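Local structure of flagellar protein FlgA (Thermotoga maritima, 3FRN) at residues Arg143-Leu148 with Pro177-Ser182; Phe171-Glu176 with Val198-Met203. The protein is a periplasmic flagellar protein that, judging by its family, probably acts as a chaperone in assembly of the P-ring of the flagellar basal body. One frame throughout, in Å; residues are numbered along the deposited sequence. Where two conformers were deposited one is given.

Interaction 1 (Arg143-Leu148 with Pro177-Ser182); sequences RNVVVL and PFFDVS
In the SAF part of the chain, segment 177-182 lies obliquely against the edge of strand 132-148 that does not pair with strand 163-169, at residues 143-146, and V145 and V146 meet P177, F178 and F179 there. A single hydrogen bond joins the two backbones: V146 N gives its proton to F178 O at 3.0 Å. It is a bent bond, 140° at the hydrogen, and the donor lies 29° out of the carbonyl plane. The same oxygen also receives the CA-H of V145, with V145 CA 3.2 Å from F178 O, and one residue before V145, N144 O takes a CA-H contact from F179 CA at 3.6 Å. N144 O is also near the plane of the F179 ring, at its edge. Around this polar seam the valines supply the apolar surface. V145 CG1, which stands anti to the carbonyl carbon (chi1 -62°), crosses obliquely against the proline ring, 3.8 Å from P177 CB, and reaches F179 CE1 at 4.2 Å. V146 CG2 works the other way along the segment: it is 4.0 Å from F178 CB and 3.5 Å from D180 O, just before helix 181-184. The phenylalanines part company beyond CB, F178 turning inward to pack on K187, E183 and V184 while F179 stays exposed. Between these two segments the one bent hydrogen bond is thus supplemented by CA-H contacts to carbonyl oxygens and by methyl packing, without the bonding ladder of an added strand.

Interaction 2 (Phe171-Glu176 with Val198-Met203); sequences FEIYGE and VLTADM
E176 and A201 make the polar link here: A201 N donates to E176 O at 2.8 Å, a nearly straight bond arriving almost end-on to the carbonyl. The CA-H of T200 leans on the same oxygen, with T200 CA 3.2 Å from E176 O. E176 sends its side chain out extended, CG anti to the backbone N (chi1 -177°), which carries OE1 alongside the methyl of A201, 3.7 Å from A201 CB. T200 has its two branches doing different jobs. With chi1 at 65°, OG1 sits between backbone N and carbonyl carbon and, in the D202 conformer given, one of two, donates to D202 OD1 at 2.8 Å from above the carboxylate plane, so this bond may not always be present; M203 N in turn bonds T200 O, closing the 3-10 turn 201-203. The other branch, CG2, faces 171-176, sliding past I173 CG2 at 3.9 Å and lying close to Y174 O. Both segments are irregular connections of the SAF region, the first leading from strand 163-169 to helix 181-184, the second ending in that 3-10 turn. Earlier in both segments, I173 and V198 cross at about a right angle, with I173 CD1 4.0 Å from V198 CG1, and both side chains also rest on R168. G175, at a positive phi of 105°, turns the chain tightly past T200, its CA 3.7 Å from D202 OD1 in that same conformer.

Overall arrangement
Interactions 1 and 2 lie side by side in the SAF region, their centres 10 Å apart, and their segments alternate along the chain. E176 and P177 are consecutive, so one continuous connection, running into helix 181-184, supplies 171-176 to interaction 2 and 177-182 to interaction 1. The second tie is V146: its N serves interaction 1, while V146 O probably accepts a hydrogen bond from L199 N (3.0 Å), bringing 198-203 onto the same strand. The F178 ring lies between the two contacts, F178 CE2 being 3.5 Å from both T200 C and A201 N. Strand 132-148 and the two connections thus pack together as one partly buried unit.

Interaction 1 (Arg143-Leu148 with Pro177-Ser182)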
# COMPACT_ATOMS: atom_id res chain seq x y z
N ARG A 143 -5.65 0.33 -3.58
CA ARG A 143 -5.61 1.26 -4.71
C ARG A 143 -5.44 0.51 -6.02
O ARG A 143 -5.07 -0.66 -6.02
CB ARG A 143 -4.45 2.25 -4.55
CG ARG A 143 -4.85 3.71 -4.61
CD ARG A 143 -5.42 4.17 -3.27
NE ARG A 143 -6.05 5.49 -3.33
CZ ARG A 143 -7.27 5.74 -3.81
NH1 ARG A 143 -7.73 6.98 -3.80
NH2 ARG A 143 -8.03 4.77 -4.29
N ASN A 144 -5.74 1.18 -7.13
CA ASN A 144 -5.48 0.61 -8.45
C ASN A 144 -4.04 0.81 -8.88
O ASN A 144 -3.58 1.93 -9.04
CB ASN A 144 -6.44 1.19 -9.49
CG ASN A 144 -7.81 0.55 -9.45
OD1 ASN A 144 -8.02 -0.54 -9.98
ND2 ASN A 144 -8.75 1.22 -8.81
N VAL A 145 -3.32 -0.30 -9.03
CA VAL A 145 -1.91 -0.26 -9.42
C VAL A 145 -1.68 -0.87 -10.81
O VAL A 145 -2.54 -1.58 -11.34
CB VAL A 145 -1.00 -0.96 -8.38
CG1 VAL A 145 -1.07 -0.26 -7.03
CG2 VAL A 145 -1.36 -2.42 -8.26
N VAL A 146 -0.52 -0.57 -11.39
CA VAL A 146 -0.16 -1.04 -12.72
C VAL A 146 0.44 -2.45 -12.64
O VAL A 146 1.45 -2.67 -11.97
CB VAL A 146 0.81 -0.05 -13.40
CG1 VAL A 146 1.47 -0.67 -14.62
CG2 VAL A 146 0.08 1.23 -13.79
N VAL A 147 -0.19 -3.39 -13.33
CA VAL A 147 0.21 -4.80 -13.31
C VAL A 147 0.49 -5.27 -14.74
O VAL A 147 -0.20 -4.86 -15.67
CB VAL A 147 -0.88 -5.68 -12.63
CG1 VAL A 147 -0.65 -7.17 -12.85
CG2 VAL A 147 -0.96 -5.38 -11.13
N LEU A 148 1.51 -6.11 -14.90
CA LEU A 148 1.89 -6.64 -16.22
C LEU A 148 0.87 -7.57 -16.88
O LEU A 148 0.38 -8.53 -16.25
CB LEU A 148 3.26 -7.33 -16.15
CG LEU A 148 4.47 -6.39 -16.07
CD1 LEU A 148 5.75 -7.19 -16.09
CD2 LEU A 148 4.47 -5.38 -17.21
N PRO A 177 4.62 1.41 -5.97
CA PRO A 177 3.90 1.06 -7.19
C PRO A 177 3.53 2.28 -8.05
O PRO A 177 3.80 3.42 -7.66
CB PRO A 177 2.63 0.40 -6.65
CG PRO A 177 2.40 1.05 -5.31
CD PRO A 177 3.76 1.41 -4.77
N PHE A 178 2.93 2.02 -9.20
CA PHE A 178 2.43 3.08 -10.09
C PHE A 178 0.90 3.06 -10.12
O PHE A 178 0.29 2.00 -10.07
CB PHE A 178 2.97 2.91 -11.51
CG PHE A 178 4.46 3.00 -11.61
CD1 PHE A 178 5.09 4.23 -11.67
CD2 PHE A 178 5.24 1.85 -11.63
CE1 PHE A 178 6.46 4.32 -11.76
CE2 PHE A 178 6.62 1.93 -11.71
CZ PHE A 178 7.23 3.16 -11.78
N PHE A 179 0.29 4.23 -10.21
CA PHE A 179 -1.16 4.34 -10.08
C PHE A 179 -1.81 4.73 -11.40
O PHE A 179 -3.02 4.98 -11.46
CB PHE A 179 -1.52 5.32 -8.96
CG PHE A 179 -0.81 5.03 -7.66
CD1 PHE A 179 -1.24 4.00 -6.83
CD2 PHE A 179 0.32 5.75 -7.29
CE1 PHE A 179 -0.58 3.72 -5.64
CE2 PHE A 179 0.99 5.47 -6.11
CZ PHE A 179 0.53 4.45 -5.28
N ASP A 180 -1.00 4.75 -12.45
CA ASP A 180 -1.43 5.20 -13.76
C ASP A 180 -0.52 4.61 -14.82
O ASP A 180 0.70 4.54 -14.64
CB ASP A 180 -1.38 6.73 -13.84
CG ASP A 180 -2.38 7.30 -14.83
OD1 ASP A 180 -3.36 6.61 -15.17
OD2 ASP A 180 -2.19 8.46 -15.25
N VAL A 181 -1.11 4.16 -15.92
CA VAL A 181 -0.35 3.67 -17.07
C VAL A 181 0.58 4.78 -17.58
O VAL A 181 1.74 4.53 -17.92
CB VAL A 181 -1.32 3.16 -18.18
CG1 VAL A 181 -0.61 2.99 -19.51
CG2 VAL A 181 -1.96 1.85 -17.75
N SER A 182 0.07 6.01 -17.57
CA SER A 182 0.81 7.20 -17.98
C SER A 182 2.11 7.46 -17.19
O SER A 182 2.99 8.18 -17.66
CB SER A 182 -0.10 8.42 -17.89
OG SER A 182 0.64 9.61 -18.09

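Interaction 2 (Phe171-Glu176 with Val198-Met203)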
# COMPACT_ATOMS: atom_id res chain seq x y z
N PHE A 171 0.02 -1.52 0.99
CA PHE A 171 0.81 -1.81 2.19
C PHE A 171 1.37 -3.24 2.20
O PHE A 171 2.07 -3.62 3.13
CB PHE A 171 -0.01 -1.56 3.46
CG PHE A 171 -0.28 -0.11 3.74
CD1 PHE A 171 0.42 0.90 3.07
CD2 PHE A 171 -1.21 0.25 4.69
CE1 PHE A 171 0.17 2.23 3.34
CE2 PHE A 171 -1.46 1.58 4.97
CZ PHE A 171 -0.77 2.57 4.29
N GLU A 172 1.03 -4.00 1.16
CA GLU A 172 1.54 -5.36 0.97
C GLU A 172 2.32 -5.46 -0.35
O GLU A 172 2.49 -6.55 -0.89
CB GLU A 172 0.40 -6.37 0.99
CG GLU A 172 -0.01 -6.84 2.39
CD GLU A 172 -1.33 -7.61 2.41
OE1 GLU A 172 -1.31 -8.82 2.73
OE2 GLU A 172 -2.38 -7.01 2.10
N ILE A 173 2.77 -4.32 -0.86
CA ILE A 173 3.63 -4.25 -2.03
C ILE A 173 5.03 -3.81 -1.59
O ILE A 173 5.18 -2.83 -0.85
CB ILE A 173 3.07 -3.25 -3.08
CG1 ILE A 173 1.78 -3.79 -3.70
CG2 ILE A 173 4.11 -2.95 -4.17
CD1 ILE A 173 0.98 -2.74 -4.48
N TYR A 174 6.04 -4.56 -2.02
CA TYR A 174 7.44 -4.21 -1.74
C TYR A 174 7.96 -3.29 -2.83
O TYR A 174 8.13 -3.71 -3.97
CB TYR A 174 8.31 -5.46 -1.62
CG TYR A 174 8.32 -6.06 -0.23
CD1 TYR A 174 7.19 -6.73 0.27
CD2 TYR A 174 9.44 -5.96 0.58
CE1 TYR A 174 7.19 -7.28 1.54
CE2 TYR A 174 9.45 -6.51 1.86
CZ TYR A 174 8.33 -7.16 2.33
OH TYR A 174 8.33 -7.71 3.60
N GLY A 175 8.20 -2.04 -2.46
CA GLY A 175 8.56 -1.01 -3.43
C GLY A 175 7.39 -0.08 -3.68
O GLY A 175 6.27 -0.33 -3.24
N GLU A 176 7.66 1.01 -4.39
CA GLU A 176 6.64 2.01 -4.69
C GLU A 176 5.94 1.67 -6.01
O GLU A 176 6.57 1.65 -7.06
CB GLU A 176 7.29 3.39 -4.74
CG GLU A 176 6.35 4.57 -4.99
CD GLU A 176 7.11 5.86 -5.28
OE1 GLU A 176 8.04 5.84 -6.12
OE2 GLU A 176 6.76 6.91 -4.68
N VAL A 198 3.27 -6.83 -10.24
CA VAL A 198 2.97 -5.44 -9.88
C VAL A 198 4.22 -4.63 -10.12
O VAL A 198 5.27 -4.92 -9.55
CB VAL A 198 2.60 -5.30 -8.40
CG1 VAL A 198 2.38 -3.83 -8.02
CG2 VAL A 198 1.38 -6.14 -8.07
N LEU A 199 4.10 -3.62 -10.98
CA LEU A 199 5.24 -2.82 -11.39
C LEU A 199 5.59 -1.88 -10.26
O LEU A 199 4.71 -1.33 -9.63
CB LEU A 199 4.90 -2.04 -12.67
CG LEU A 199 5.81 -2.29 -13.87
CD1 LEU A 199 6.35 -3.70 -13.86
CD2 LEU A 199 5.07 -2.05 -15.18
N THR A 200 6.88 -1.75 -9.97
CA THR A 200 7.34 -0.81 -8.97
C THR A 200 8.50 0.04 -9.49
O THR A 200 9.22 -0.37 -10.39
CB THR A 200 7.78 -1.49 -7.63
OG1 THR A 200 8.92 -2.32 -7.86
CG2 THR A 200 6.65 -2.33 -7.02
N ALA A 201 8.67 1.23 -8.90
CA ALA A 201 9.68 2.19 -9.30
C ALA A 201 11.10 1.62 -9.46
O ALA A 201 11.83 2.00 -10.37
CB ALA A 201 9.69 3.36 -8.32
N ASP A 202 11.44 0.67 -8.59
CA ASP A 202 12.79 0.10 -8.55
C ASP A 202 13.07 -0.91 -9.67
O ASP A 202 14.18 -1.42 -9.79
CB ASP A 202 13.04 -0.56 -7.19
CG ASP A 202 11.91 -1.49 -6.77
OD1 ASP A 202 10.87 -0.99 -6.29
OD2 ASP A 202 12.07 -2.72 -6.91
N MET A 203 12.07 -1.18 -10.51
CA MET A 203 12.21 -2.19 -11.56
C MET A 203 12.40 -1.58 -12.93
O MET A 203 12.71 -2.28 -13.91
CB MET A 203 10.99 -3.10 -11.57
CG MET A 203 10.73 -3.74 -10.23
SD MET A 203 9.74 -5.21 -10.34
CE MET A 203 8.20 -4.55 -10.84